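Local coordinates for protein beta-galactosidase (Trichoderma reesei, PDB 3OG2) that probably hydrolyses terminal non-reducing beta-D-galactose residues of beta-D-galactosides, as a family 35 glycoside hydrolase built on a TIM barrel, at residues A[77-82]-A[126-131]; A[116-121]-A[787-792]; A[137-142]-A[794-799]. All coordinates share one frame; numbering follows the deposited sequence.

Contact 1 (A[77-82]-A[126-131]); sequences VDWALL and GGFPGW
Pro129 lies over one face of the Trp79 indole, with its CD 3.3 Å from Trp79 CD2. Its CG stands almost straight above the five-membered ring, 3.5 Å from the centroid and only 6° off the normal. This is a CH-pi contact, for which proline suits its place: a rigid, compact ring whose slightly positive C-H groups meet an electron-rich indole. Trp79 carries its CG anti to the backbone N (chi1 175°), which swings the indole out across the proline. Two more rings complete an aromatic cluster. Phe128 meets the indole rim to rim, CD1 3.6 Å from Trp79 CZ3 with the planes nearly perpendicular, and Trp131 CH2 comes to 3.7 Å from Trp79 CZ2. Both segments belong to the TIM barrel, following its adjacent parallel strands 72-76 and 110-116, and Tyr153 of helix 144-163 stacks on Trp79. The buried indole nitrogens are satisfied by Glu83, Trp79 NE1 by the carboxylate and Trp131 NE1 by the backbone O. At the polar edge Ala80 N makes weak hydrogen bonds to Gly127 O (2.9 Å) and to OD1 of Asp78 (3.2 Å), the N-cap of a short helix. Gly127 has a positive phi (105°), at which a side chain would collide with the preceding carbonyl, so glycine fits.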
loop_
_atom_site.group_PDB
_atom_site.type_symbol
_atom_site.label_atom_id
_atom_site.label_comp_id
_atom_site.label_asym_id
_atom_site.label_seq_id
_atom_site.Cartn_x
_atom_site.Cartn_y
_atom_site.Cartn_z
ATOM N N VAL A 77 7.251 -9.629 0.624
ATOM C CA VAL A 77 6.867 -10.762 1.484
ATOM C C VAL A 77 7.432 -10.481 2.860
ATOM O O VAL A 77 8.597 -10.019 2.945
ATOM C CB VAL A 77 7.392 -12.099 0.954
ATOM C CG1 VAL A 77 6.891 -13.222 1.859
ATOM C CG2 VAL A 77 7.021 -12.315 -0.500
ATOM N N ASP A 78 6.651 -10.697 3.921
ATOM C CA ASP A 78 7.079 -10.400 5.286
ATOM C C ASP A 78 7.510 -11.680 5.974
ATOM O O ASP A 78 6.674 -12.516 6.385
ATOM C CB ASP A 78 5.894 -9.723 6.003
ATOM C CG ASP A 78 6.229 -9.290 7.391
ATOM O OD1 ASP A 78 7.319 -9.541 7.935
ATOM O OD2 ASP A 78 5.324 -8.617 8.026
ATOM N N TRP A 79 8.828 -11.834 6.134
ATOM C CA TRP A 79 9.414 -13.049 6.722
ATOM C C TRP A 79 8.817 -13.310 8.102
ATOM O O TRP A 79 8.547 -14.478 8.446
ATOM C CB TRP A 79 10.941 -12.800 6.772
ATOM C CG TRP A 79 11.772 -13.847 7.430
ATOM C CD1 TRP A 79 11.459 -15.151 7.813
ATOM C CD2 TRP A 79 13.150 -13.659 7.803
ATOM N NE1 TRP A 79 12.551 -15.743 8.385
ATOM C CE2 TRP A 79 13.604 -14.856 8.395
ATOM C CE3 TRP A 79 14.034 -12.591 7.691
ATOM C CZ2 TRP A 79 14.898 -15.010 8.869
ATOM C CZ3 TRP A 79 15.319 -12.726 8.156
ATOM C CH2 TRP A 79 15.735 -13.934 8.743
ATOM N N ALA A 80 8.624 -12.284 8.911
ATOM C CA ALA A 80 8.164 -12.451 10.298
ATOM C C ALA A 80 6.821 -13.199 10.352
ATOM O O ALA A 80 6.537 -13.832 11.368
ATOM C CB ALA A 80 8.007 -11.090 10.974
ATOM N N LEU A 81 6.005 -13.121 9.279
ATOM C CA LEU A 81 4.723 -13.880 9.286
ATOM C C LEU A 81 4.876 -15.320 8.848
ATOM O O LEU A 81 3.973 -16.109 9.163
ATOM C CB LEU A 81 3.728 -13.150 8.358
ATOM C CG LEU A 81 3.279 -11.765 8.908
ATOM C CD1 LEU A 81 2.491 -11.050 7.807
ATOM C CD2 LEU A 81 2.451 -11.942 10.158
ATOM N N LEU A 82 5.968 -15.613 8.107
ATOM C CA LEU A 82 6.103 -16.948 7.511
ATOM C C LEU A 82 7.067 -17.833 8.237
ATOM O O LEU A 82 7.100 -19.044 7.956
ATOM C CB LEU A 82 6.582 -16.785 6.054
ATOM C CG LEU A 82 5.705 -15.862 5.214
ATOM C CD1 LEU A 82 6.111 -15.992 3.745
ATOM C CD2 LEU A 82 4.216 -16.178 5.349
ATOM N N GLY A 126 10.903 -4.548 10.372
ATOM C CA GLY A 126 11.228 -4.417 8.978
ATOM C C GLY A 126 11.188 -5.775 8.245
ATOM O O GLY A 126 11.822 -5.893 7.179
ATOM N N GLY A 127 10.420 -6.707 8.760
ATOM C CA GLY A 127 10.291 -8.044 8.176
ATOM C C GLY A 127 11.050 -9.074 8.987
ATOM O O GLY A 127 10.773 -10.285 8.881
ATOM N N PHE A 128 12.027 -8.664 9.800
ATOM C CA PHE A 128 12.806 -9.634 10.550
ATOM C C PHE A 128 11.963 -10.237 11.684
ATOM O O PHE A 128 11.434 -9.466 12.500
ATOM C CB PHE A 128 14.025 -8.932 11.193
ATOM C CG PHE A 128 15.138 -8.588 10.213
ATOM C CD1 PHE A 128 15.304 -9.261 9.012
ATOM C CD2 PHE A 128 16.029 -7.567 10.586
ATOM C CE1 PHE A 128 16.392 -8.951 8.167
ATOM C CE2 PHE A 128 17.111 -7.309 9.739
ATOM C CZ PHE A 128 17.313 -8.008 8.564
ATOM N N PRO A 129 11.894 -11.552 11.799
ATOM C CA PRO A 129 11.221 -12.152 12.956
ATOM C C PRO A 129 11.928 -11.739 14.260
ATOM O O PRO A 129 13.159 -11.539 14.339
ATOM C CB PRO A 129 11.394 -13.654 12.766
ATOM C CG PRO A 129 11.632 -13.797 11.274
ATOM C CD PRO A 129 12.427 -12.571 10.887
ATOM N N GLY A 130 11.157 -11.635 15.349
ATOM C CA GLY A 130 11.718 -11.161 16.617
ATOM C C GLY A 130 12.815 -12.078 17.170
ATOM O O GLY A 130 13.619 -11.613 17.993
ATOM N N TRP A 131 12.839 -13.361 16.738
ATOM C CA TRP A 131 13.948 -14.197 17.202
ATOM C C TRP A 131 15.302 -13.779 16.651
ATOM O O TRP A 131 16.312 -14.261 17.194
ATOM C CB TRP A 131 13.617 -15.648 16.925
ATOM C CG TRP A 131 13.095 -16.064 15.592
ATOM C CD1 TRP A 131 11.806 -16.238 15.255
ATOM C CD2 TRP A 131 13.882 -16.405 14.448
ATOM N NE1 TRP A 131 11.683 -16.648 13.966
ATOM C CE2 TRP A 131 12.942 -16.769 13.437
ATOM C CE3 TRP A 131 15.258 -16.459 14.154
ATOM C CZ2 TRP A 131 13.310 -17.171 12.148
ATOM C CZ3 TRP A 131 15.592 -16.862 12.857
ATOM C CH2 TRP A 131 14.635 -17.212 11.884
#

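Contact 2 (A[116-121]-A[787-792]); sequences GPYINA and LDENWT. With GLC (alpha-D-glucopyranose), chain C.
The Asn120 amide and the Glu789 carboxylate lie stacked, their planes 19° apart although the two side chains cross at about a right angle. Asn120 OD1 sits 3.3 Å from Glu789 CD, a contact of flat faces without a hydrogen bond between them. Glu789 OE2 instead accepts from Glu122 N. Tyr118 comes in with its hydroxyl foremost, CG anti to the backbone N (chi1 -172°). Tyrosine suits this place because its long, rigid side chain carries a hydroxyl that works both ways. It donates to Asn120 OD1 (2.6 Å), in the carbonyl plane and on a lone pair, and it accepts from Asn790 N in a nearly straight bond (2.7 Å, 164°). Here the end of barrel strand 110-116 leads into the galactose site: Ile119, Asn120 and Ala121 contact beta-D-galactose in another structure of this protein. The loop between strands 775-782 and 803-811, far along the chain, walls this region. Trp791 turns the edge of its ring to Asn120, OD1 lying in plane 3.8 Å from CD1, and its NE1 bonds to Glu180, also a galactose-binding residue. Glu789 OE1 also borders a glycan attached to the protein, 3.1 Å from C6 of its glucose.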
loop_
_atom_site.group_PDB
_atom_site.type_symbol
_atom_site.label_atom_id
_atom_site.label_comp_id
_atom_site.label_asym_id
_atom_site.label_seq_id
_atom_site.Cartn_x
_atom_site.Cartn_y
_atom_site.Cartn_z
ATOM N N GLY A 116 12.767 -9.667 0.376
ATOM C CA GLY A 116 13.697 -9.271 1.396
ATOM C C GLY A 116 14.987 -10.083 1.335
ATOM O O GLY A 116 15.595 -10.147 0.262
ATOM N N PRO A 117 15.436 -10.737 2.415
ATOM C CA PRO A 117 14.774 -10.912 3.700
ATOM C C PRO A 117 14.392 -9.672 4.487
ATOM O O PRO A 117 13.318 -9.673 5.115
ATOM C CB PRO A 117 15.839 -11.654 4.552
ATOM C CG PRO A 117 16.743 -12.328 3.596
ATOM C CD PRO A 117 16.711 -11.512 2.331
ATOM N N TYR A 118 15.158 -8.600 4.374
ATOM C CA TYR A 118 14.798 -7.321 4.965
ATOM C C TYR A 118 13.926 -6.551 3.976
ATOM O O TYR A 118 14.334 -6.369 2.809
ATOM C CB TYR A 118 16.073 -6.520 5.301
ATOM C CG TYR A 118 15.620 -5.288 6.086
ATOM C CD1 TYR A 118 15.160 -5.451 7.398
ATOM C CD2 TYR A 118 15.631 -4.010 5.523
ATOM C CE1 TYR A 118 14.746 -4.362 8.143
ATOM C CE2 TYR A 118 15.187 -2.904 6.250
ATOM C CZ TYR A 118 14.742 -3.102 7.560
ATOM O OH TYR A 118 14.263 -2.025 8.288
ATOM N N ILE A 119 12.739 -6.081 4.424
ATOM C CA ILE A 119 11.861 -5.318 3.545
ATOM C C ILE A 119 11.563 -3.902 4.045
ATOM O O ILE A 119 11.076 -3.086 3.262
ATOM C CB ILE A 119 10.501 -6.061 3.285
ATOM C CG1 ILE A 119 9.699 -6.308 4.553
ATOM C CG2 ILE A 119 10.745 -7.343 2.481
ATOM C CD1 ILE A 119 8.267 -6.736 4.297
ATOM N N ASN A 120 11.830 -3.588 5.314
ATOM C CA ASN A 120 11.488 -2.266 5.898
ATOM C C ASN A 120 9.965 -2.170 5.935
ATOM O O ASN A 120 9.360 -2.812 6.800
ATOM C CB ASN A 120 12.199 -1.133 5.124
ATOM C CG ASN A 120 12.405 0.078 6.003
ATOM O OD1 ASN A 120 13.047 -0.014 7.090
ATOM N ND2 ASN A 120 11.859 1.227 5.631
ATOM N N ALA A 121 9.334 -1.440 5.011
ATOM C CA ALA A 121 7.903 -1.585 4.751
ATOM C C ALA A 121 6.985 -1.116 5.843
ATOM O O ALA A 121 5.750 -1.311 5.790
ATOM C CB ALA A 121 7.528 -3.031 4.387
ATOM N N LEU A 787 8.122 -4.312 16.638
ATOM C CA LEU A 787 9.580 -4.219 16.726
ATOM C C LEU A 787 10.055 -3.183 15.713
ATOM O O LEU A 787 9.419 -2.990 14.642
ATOM C CB LEU A 787 10.190 -5.593 16.393
ATOM C CG LEU A 787 9.662 -6.703 17.322
ATOM C CD1 LEU A 787 10.343 -8.027 16.999
ATOM C CD2 LEU A 787 9.873 -6.319 18.787
ATOM N N ASP A 788 11.116 -2.479 16.059
ATOM C CA ASP A 788 11.586 -1.415 15.187
ATOM C C ASP A 788 12.181 -1.985 13.888
ATOM O O ASP A 788 12.615 -3.144 13.826
ATOM C CB ASP A 788 12.673 -0.587 15.891
ATOM C CG ASP A 788 12.117 0.225 17.060
ATOM O OD1 ASP A 788 10.890 0.482 17.180
ATOM O OD2 ASP A 788 12.917 0.685 17.913
ATOM N N GLU A 789 12.216 -1.127 12.868
ATOM C CA GLU A 789 12.942 -1.375 11.646
ATOM C C GLU A 789 14.455 -1.338 11.858
ATOM O O GLU A 789 14.975 -1.044 12.947
ATOM C CB GLU A 789 12.514 -0.315 10.575
ATOM C CG GLU A 789 11.103 -0.602 10.067
ATOM C CD GLU A 789 10.606 0.518 9.179
ATOM O OE1 GLU A 789 10.956 1.729 9.475
ATOM O OE2 GLU A 789 9.885 0.243 8.213
ATOM N N ASN A 790 15.168 -1.698 10.770
ATOM C CA ASN A 790 16.626 -1.822 10.795
ATOM C C ASN A 790 17.184 -1.247 9.509
ATOM O O ASN A 790 17.929 -1.877 8.751
ATOM C CB ASN A 790 17.012 -3.311 10.950
ATOM C CG ASN A 790 18.388 -3.461 11.570
ATOM O OD1 ASN A 790 18.477 -3.717 12.771
ATOM N ND2 ASN A 790 19.479 -3.321 10.801
ATOM N N TRP A 791 16.817 0.033 9.264
ATOM C CA TRP A 791 17.099 0.647 7.978
ATOM C C TRP A 791 18.560 0.946 7.767
ATOM O O TRP A 791 19.019 1.026 6.615
ATOM C CB TRP A 791 16.260 1.938 7.788
ATOM C CG TRP A 791 16.394 2.402 6.370
ATOM C CD1 TRP A 791 15.668 1.983 5.296
ATOM C CD2 TRP A 791 17.315 3.378 5.875
ATOM N NE1 TRP A 791 16.072 2.623 4.170
ATOM C CE2 TRP A 791 17.085 3.494 4.479
ATOM C CE3 TRP A 791 18.301 4.133 6.550
ATOM C CZ2 TRP A 791 17.817 4.360 3.694
ATOM C CZ3 TRP A 791 19.039 5.011 5.745
ATOM C CH2 TRP A 791 18.775 5.093 4.367
ATOM N N THR A 792 19.356 1.115 8.796
ATOM C CA THR A 792 20.791 1.446 8.638
ATOM C C THR A 792 21.574 0.186 9.009
ATOM O O THR A 792 21.654 -0.236 10.163
ATOM C CB THR A 792 21.190 2.570 9.558
ATOM O OG1 THR A 792 20.400 3.741 9.208
ATOM C CG2 THR A 792 22.670 2.911 9.436
HETATM C C1 GLC C . 11.554 8.475 9.910
HETATM C C2 GLC C . 12.178 8.582 8.539
HETATM C C3 GLC C . 12.249 7.329 7.698
HETATM C C4 GLC C . 12.458 6.081 8.538
HETATM C C5 GLC C . 11.385 6.090 9.649
HETATM C C6 GLC C . 11.223 4.738 10.227
HETATM O O2 GLC C . 11.537 9.588 7.783
HETATM O O3 GLC C . 13.317 7.485 6.780
HETATM O O4 GLC C . 12.305 4.900 7.774
HETATM O O5 GLC C . 11.628 7.188 10.505
HETATM O O6 GLC C . 10.835 4.495 11.527
#

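Contact 3 (A[137-142]-A[794-799]); sequences GKLRTD and GDDSMK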
loop_
_atom_site.group_PDB
_atom_site.type_symbol
_atom_site.label_atom_id
_atom_site.label_comp_id
_atom_site.label_asym_id
_atom_site.label_seq_id
_atom_site.Cartn_x
_atom_site.Cartn_y
_atom_site.Cartn_z
ATOM N N GLY A 137 25.272 -11.558 15.851
ATOM C CA GLY A 137 25.946 -10.775 14.806
ATOM C C GLY A 137 25.103 -9.637 14.283
ATOM O O GLY A 137 23.868 -9.587 14.438
ATOM N N LYS A 138 25.793 -8.717 13.595
ATOM C CA LYS A 138 25.081 -7.581 13.037
ATOM C C LYS A 138 24.182 -7.979 11.857
ATOM O O LYS A 138 24.586 -8.693 10.915
ATOM C CB LYS A 138 26.070 -6.511 12.553
ATOM C CG LYS A 138 26.959 -5.973 13.663
ATOM C CD LYS A 138 26.222 -4.965 14.521
ATOM C CE LYS A 138 27.156 -4.304 15.526
ATOM N NZ LYS A 138 28.539 -4.130 15.001
ATOM N N LEU A 139 22.952 -7.479 11.916
ATOM C CA LEU A 139 21.979 -7.823 10.891
ATOM C C LEU A 139 22.314 -7.153 9.577
ATOM O O LEU A 139 22.885 -6.034 9.565
ATOM C CB LEU A 139 20.557 -7.414 11.347
ATOM C CG LEU A 139 20.187 -7.909 12.748
ATOM C CD1 LEU A 139 18.827 -7.382 13.175
ATOM C CD2 LEU A 139 20.273 -9.422 12.908
ATOM N N ARG A 140 21.980 -7.800 8.454
ATOM C CA ARG A 140 22.216 -7.268 7.111
ATOM C C ARG A 140 23.717 -7.111 6.877
ATOM O O ARG A 140 24.145 -6.221 6.146
ATOM C CB ARG A 140 21.512 -5.928 6.830
ATOM C CG ARG A 140 19.985 -6.061 7.077
ATOM C CD ARG A 140 19.283 -4.731 6.916
ATOM N NE ARG A 140 19.312 -4.342 5.475
ATOM C CZ ARG A 140 19.077 -3.079 5.074
ATOM N NH1 ARG A 140 18.826 -2.120 5.978
ATOM N NH2 ARG A 140 19.126 -2.820 3.785
ATOM N N THR A 141 24.494 -8.020 7.454
ATOM C CA THR A 141 25.927 -8.147 7.127
ATOM C C THR A 141 26.241 -9.604 6.862
ATOM O O THR A 141 25.359 -10.461 7.036
ATOM C CB THR A 141 26.822 -7.658 8.264
ATOM O OG1 THR A 141 26.819 -8.605 9.343
ATOM C CG2 THR A 141 26.402 -6.285 8.781
ATOM N N ASP A 142 27.502 -9.884 6.502
ATOM C CA ASP A 142 27.796 -11.333 6.330
ATOM C C ASP A 142 28.211 -12.010 7.630
ATOM O O ASP A 142 28.787 -13.106 7.525
ATOM C CB ASP A 142 28.784 -11.570 5.191
ATOM C CG ASP A 142 30.053 -10.751 5.323
ATOM O OD1 ASP A 142 30.101 -9.804 6.106
ATOM O OD2 ASP A 142 30.983 -11.154 4.568
ATOM N N GLY A 794 24.278 -2.153 10.261
ATOM C CA GLY A 794 25.360 -1.958 11.226
ATOM C C GLY A 794 24.833 -1.298 12.495
ATOM O O GLY A 794 25.569 -1.282 13.467
ATOM N N ASP A 795 23.620 -0.780 12.438
ATOM C CA ASP A 795 22.913 -0.259 13.593
ATOM C C ASP A 795 21.791 -1.256 13.812
ATOM O O ASP A 795 20.820 -1.204 13.013
ATOM C CB ASP A 795 22.359 1.112 13.290
ATOM C CG ASP A 795 21.616 1.728 14.446
ATOM O OD1 ASP A 795 21.612 1.006 15.449
ATOM O OD2 ASP A 795 21.098 2.874 14.323
ATOM N N ASP A 796 21.910 -2.122 14.754
ATOM C CA ASP A 796 20.953 -3.222 14.951
ATOM C C ASP A 796 19.679 -2.743 15.625
ATOM O O ASP A 796 19.234 -3.352 16.609
ATOM C CB ASP A 796 21.652 -4.303 15.794
ATOM C CG ASP A 796 22.477 -5.324 15.035
ATOM O OD1 ASP A 796 22.438 -5.360 13.801
ATOM O OD2 ASP A 796 23.208 -6.112 15.694
ATOM N N SER A 797 19.085 -1.656 15.110
ATOM C CA SER A 797 17.927 -1.089 15.781
ATOM C C SER A 797 16.731 -2.000 15.898
ATOM O O SER A 797 15.910 -1.822 16.821
ATOM C CB SER A 797 17.497 0.195 15.032
ATOM O OG SER A 797 17.325 -0.070 13.650
ATOM N N MET A 798 16.602 -3.001 15.021
ATOM C CA MET A 798 15.473 -3.961 15.194
ATOM C C MET A 798 15.612 -4.745 16.491
ATOM O O MET A 798 14.626 -5.290 16.996
ATOM C CB MET A 798 15.433 -4.845 13.941
ATOM C CG MET A 798 14.470 -6.024 14.098
ATOM S SD MET A 798 15.389 -7.499 14.672
ATOM C CE MET A 798 13.974 -8.483 15.214
ATOM N N LYS A 799 16.844 -4.807 17.049
ATOM C CA LYS A 799 17.042 -5.561 18.289
ATOM C C LYS A 799 16.608 -4.785 19.517
ATOM O O LYS A 799 16.786 -5.317 20.622
ATOM C CB LYS A 799 18.531 -5.971 18.419
ATOM C CG LYS A 799 18.949 -6.937 17.294
ATOM C CD LYS A 799 20.385 -7.417 17.561
ATOM C CE LYS A 799 20.839 -8.351 16.443
ATOM N NZ LYS A 799 22.331 -8.570 16.560
HETATM O O HOH W 1 22.421 -3.992 11.372
#
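Leu139 meets the Asp796 carboxylate with its backbone N as well as its side chain. The N donates to Asp796 OD1 (2.9 Å, 165°), meeting the carboxylate on its syn side and not far out of its plane. Leu139 loses the most surface of any residue here. Its CG stands beside the backbone N (chi1 -50°), and from there the two methyl branches reach different partners: CD1 touches Met798 SD at 3.8 Å, while CD2 lies 3.7 Å from Lys799 CE. A branched apolar residue suits this place, since it covers both the thioether and the aliphatic stem of the lysine. The leucine sits second in a type II beta turn from Lys138 to Thr141, in the TIM-barrel loop leading to helix 144-163. The facing segment lies between strands 775-782 and 803-811 in the later all-beta part of the chain, and Asp796 is the centre of an inverse gamma turn within it. The aspartate has two oxygens to share. OD1 also accepts from a water (2.8 Å) that donates to Leu139 O and accepts from Gly794 N, bridging the two loops. OD2 forms a salt bridge with Lys799 NZ (2.7 Å), approached from above the carboxylate plane. The extended lysine carries this ammonium group onward to Gly137 O (2.8 Å), and Val135 O is a further acceptor. Were Asp796 replaced by an alanine, Leu139 N would probably lose its acceptor, the lysine charge its mate, and the bridging water one of its holds. Lys138 has two conformers; in the one described here its aliphatic chain crosses the carboxylate, CD being 3.4 Å from Asp796 OD2, a contact that is not certain for the other.

How the contacts relate
Contact 1 is wholly buried and stays within the TIM barrel, whereas contacts 2 and 3 each tie the barrel to the same distant loop between strands 775-782 and 803-811. One barrel loop, between strand 110-116 and helix 144-163, supplies a segment to all three. The chemistry shifts accordingly: a cluster of aromatic rings with a proline over an indole face in contact 1, a buried hydroxyl and amide network at the sugar site in contact 2, and a salt bridge, water and exposed lysine in the partly buried contact 3. They also touch one another: Gly126 O meets Ile119 N and Asn120 N, Arg140 NH1 reaches Asn790 O, and Met798 CE packs on Pro129 O.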